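Local coordinates for RimK domain protein ATP-grasp (PDB 5I47), which probably binds ATP and a metal ion and, as a RimK-like member of the ATP-grasp family, may act as an ATP-dependent carboxylate-amine ligase, at residues B[79-84]-B[232-237]. Residues are numbered along the deposited sequence; the frame is centred on the assembly and turned at random.
Sequences VVNRAA and TGTYAV
The side-chain amide of Asn81 pairs with both backbone polar groups of Thr234. Its OD1 accepts the Thr234 N-H at 2.9 Å, while its ND2 gives a nearly straight bond (174°) to Thr234 O at 3.0 Å. That oxygen lies in the amide plane of Asn81, although ND2 itself sits above the Thr234 carbonyl plane. A water bound at 2.9 Å to Asn81 OD1 also donates to Thr232 O, so OD1 receives two bonds and the amide is fixed against flipping. Next to it, the Arg82 guanidinium meets Thr232 end-on: NH1 reaches Thr232 OG1 at 2.9 Å, near the guanidinium plane, and NH2 reaches Thr232 O at 2.9 Å. The bend at chi3 (65°) swings the guanidinium across toward this threonine. Replacing Asn81 with an alanine would probably leave Thr234 N and O without their side-chain partners and the bridging water without one of its acceptors.

Packing is close around these bonds. Asn81 OD1 lies 3.2 Å from Gly233 CA, where a side chain would collide with it, and Val80 CG1 rests on Thr234 OG1 at 3.6 Å. A cis peptide bond joins Val80 to Asn81, just past an outermost strand of the parallel Rossmann-like sheet, and Arg82 occupies the N-cap position of helix 83-90. The contact thus ties the preATP-grasp domain to the corner at Thr234 that leads into strand 235-241 of the antiparallel ATP-grasp sheet, where Thr234 touches Asn253 of strand 246-253, while helix 267-275 packs against both segments, Phe274 touching Val80, Arg82 and Thr232, and Ile271 touching Thr234.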
ATOM      1  N   VAL B  79     -15.824  -3.465  10.235  1.00 29.05           N
ATOM      2  CA  VAL B  79     -15.404  -4.514   9.314  1.00 30.83           C
ATOM      3  C   VAL B  79     -14.466  -5.472  10.034  1.00 29.43           C
ATOM      4  O   VAL B  79     -13.583  -5.047  10.788  1.00 26.48           O
ATOM      5  CB  VAL B  79     -14.726  -3.933   8.054  1.00 28.99           C
ATOM      6  CG1 VAL B  79     -14.353  -5.050   7.081  1.00 27.12           C
ATOM      7  CG2 VAL B  79     -15.640  -2.931   7.379  1.00 28.07           C
ATOM      8  N   VAL B  80     -14.675  -6.766   9.810  1.00 28.74           N
ATOM      9  CA  VAL B  80     -13.752  -7.809  10.233  1.00 24.64           C
ATOM     10  C   VAL B  80     -13.216  -8.475   8.971  1.00 29.83           C
ATOM     11  O   VAL B  80     -13.997  -9.002   8.179  1.00 36.43           O
ATOM     12  CB  VAL B  80     -14.427  -8.829  11.161  1.00 24.29           C
ATOM     13  CG1 VAL B  80     -13.533 -10.046  11.353  1.00 20.70           C
ATOM     14  CG2 VAL B  80     -14.761  -8.186  12.497  1.00 20.56           C
ATOM     15  N   ASN B  81     -11.899  -8.461   8.770  1.00 24.34           N
ATOM     16  CA  ASN B  81     -10.945  -7.912   9.723  1.00 24.77           C
ATOM     17  C   ASN B  81     -10.897  -6.388   9.704  1.00 24.88           C
ATOM     18  O   ASN B  81     -11.133  -5.763   8.669  1.00 24.65           O
ATOM     19  CB  ASN B  81      -9.548  -8.472   9.440  1.00 26.01           C
ATOM     20  CG  ASN B  81      -9.440  -9.951   9.746  1.00 27.38           C
ATOM     21  OD1 ASN B  81      -9.430 -10.354  10.909  1.00 31.70           O
ATOM     22  ND2 ASN B  81      -9.349 -10.768   8.705  1.00 27.26           N
ATOM     23  N   ARG B  82     -10.598  -5.805  10.865  1.00 25.12           N
ATOM     24  CA  ARG B  82     -10.430  -4.361  10.962  1.00 25.51           C
ATOM     25  C   ARG B  82      -9.339  -3.895  10.003  1.00 25.64           C
ATOM     26  O   ARG B  82      -8.429  -4.651   9.650  1.00 24.57           O
ATOM     27  CB  ARG B  82     -10.089  -3.958  12.397  1.00 22.23           C
ATOM     28  CG  ARG B  82      -8.662  -4.265  12.809  1.00 20.67           C
ATOM     29  CD  ARG B  82      -8.446  -3.960  14.288  1.00 18.94           C
ATOM     30  NE  ARG B  82      -9.247  -4.842  15.132  1.00 20.85           N
ATOM     31  CZ  ARG B  82      -8.849  -6.039  15.554  1.00 24.55           C
ATOM     32  NH1 ARG B  82      -9.651  -6.777  16.316  1.00 23.25           N
ATOM     33  NH2 ARG B  82      -7.650  -6.499  15.218  1.00 15.25           N
ATOM     34  N   ALA B  83      -9.447  -2.630   9.578  1.00 21.24           N
ATOM     35  CA  ALA B  83      -8.590  -2.116   8.511  1.00 19.27           C
ATOM     36  C   ALA B  83      -7.114  -2.358   8.806  1.00 23.57           C
ATOM     37  O   ALA B  83      -6.367  -2.844   7.947  1.00 29.48           O
ATOM     38  CB  ALA B  83      -8.856  -0.624   8.299  1.00 15.67           C
ATOM     39  N   ALA B  84      -6.681  -2.043  10.030  1.00 18.01           N
ATOM     40  CA  ALA B  84      -5.266  -2.158  10.372  1.00 17.57           C
ATOM     41  C   ALA B  84      -4.779  -3.596  10.267  1.00 17.42           C
ATOM     42  O   ALA B  84      -3.661  -3.846   9.798  1.00 21.85           O
ATOM     43  CB  ALA B  84      -5.019  -1.617  11.776  1.00 15.25           C
ATOM     44  N   THR B 232      -6.734  -9.640  17.542  1.00 28.50           N
ATOM     45  CA  THR B 232      -7.791 -10.589  17.246  1.00 25.93           C
ATOM     46  C   THR B 232      -8.286 -10.408  15.811  1.00 32.16           C
ATOM     47  O   THR B 232      -8.155  -9.338  15.211  1.00 36.45           O
ATOM     48  CB  THR B 232      -8.954 -10.415  18.223  1.00 24.75           C
ATOM     49  OG1 THR B 232      -9.453  -9.072  18.140  1.00 18.84           O
ATOM     50  CG2 THR B 232      -8.497 -10.695  19.650  1.00 27.44           C
ATOM     51  N   GLY B 233      -8.869 -11.466  15.271  1.00 32.22           N
ATOM     52  CA  GLY B 233      -9.422 -11.420  13.935  1.00 31.13           C
ATOM     53  C   GLY B 233      -9.666 -12.818  13.407  1.00 33.61           C
ATOM     54  O   GLY B 233      -9.509 -13.816  14.113  1.00 27.25           O
ATOM     55  N   THR B 234     -10.057 -12.868  12.138  1.00 34.89           N
ATOM     56  CA  THR B 234     -10.287 -14.123  11.429  1.00 33.66           C
ATOM     57  C   THR B 234      -9.160 -14.285  10.415  1.00 28.64           C
ATOM     58  O   THR B 234      -9.205 -13.702   9.328  1.00 28.91           O
ATOM     59  CB  THR B 234     -11.660 -14.129  10.762  1.00 35.43           C
ATOM     60  OG1 THR B 234     -11.841 -12.917  10.021  1.00 38.30           O
ATOM     61  CG2 THR B 234     -12.752 -14.227  11.808  1.00 34.14           C
ATOM     62  N   TYR B 235      -8.142 -15.067  10.775  1.00 24.38           N
ATOM     63  CA  TYR B 235      -6.975 -15.216   9.916  1.00 26.26           C
ATOM     64  C   TYR B 235      -6.293 -16.549  10.191  1.00 25.07           C
ATOM     65  O   TYR B 235      -6.622 -17.257  11.144  1.00 30.29           O
ATOM     66  CB  TYR B 235      -5.992 -14.047  10.092  1.00 28.40           C
ATOM     67  CG  TYR B 235      -5.487 -13.779  11.502  1.00 30.47           C
ATOM     68  CD1 TYR B 235      -4.431 -14.508  12.040  1.00 28.81           C
ATOM     69  CD2 TYR B 235      -6.039 -12.762  12.276  1.00 31.84           C
ATOM     70  CE1 TYR B 235      -3.956 -14.249  13.318  1.00 29.12           C
ATOM     71  CE2 TYR B 235      -5.571 -12.494  13.551  1.00 31.98           C
ATOM     72  CZ  TYR B 235      -4.530 -13.242  14.070  1.00 30.61           C
ATOM     73  OH  TYR B 235      -4.061 -12.973  15.342  1.00 25.12           O
ATOM     74  N   ALA B 236      -5.328 -16.882   9.335  1.00 23.41           N
ATOM     75  CA  ALA B 236      -4.588 -18.134   9.413  1.00 25.59           C
ATOM     76  C   ALA B 236      -3.099 -17.856   9.275  1.00 33.13           C
ATOM     77  O   ALA B 236      -2.669 -17.251   8.289  1.00 43.54           O
ATOM     78  CB  ALA B 236      -5.046 -19.104   8.324  1.00 31.56           C
ATOM     79  N   VAL B 237      -2.315 -18.299  10.254  1.00 30.36           N
ATOM     80  CA  VAL B 237      -0.871 -18.085  10.273  1.00 29.33           C
ATOM     81  C   VAL B 237      -0.191 -19.307   9.665  1.00 37.56           C
ATOM     82  O   VAL B 237      -0.316 -20.422  10.188  1.00 38.80           O
ATOM     83  CB  VAL B 237      -0.360 -17.828  11.700  1.00 27.94           C
ATOM     84  CG1 VAL B 237       1.095 -17.393  11.678  1.00 22.01           C
ATOM     85  CG2 VAL B 237      -1.219 -16.790  12.406  1.00 27.40           C
TER
HETATM   86  O   HOH W   1      -9.010  -8.253  12.880  1.00 28.14           O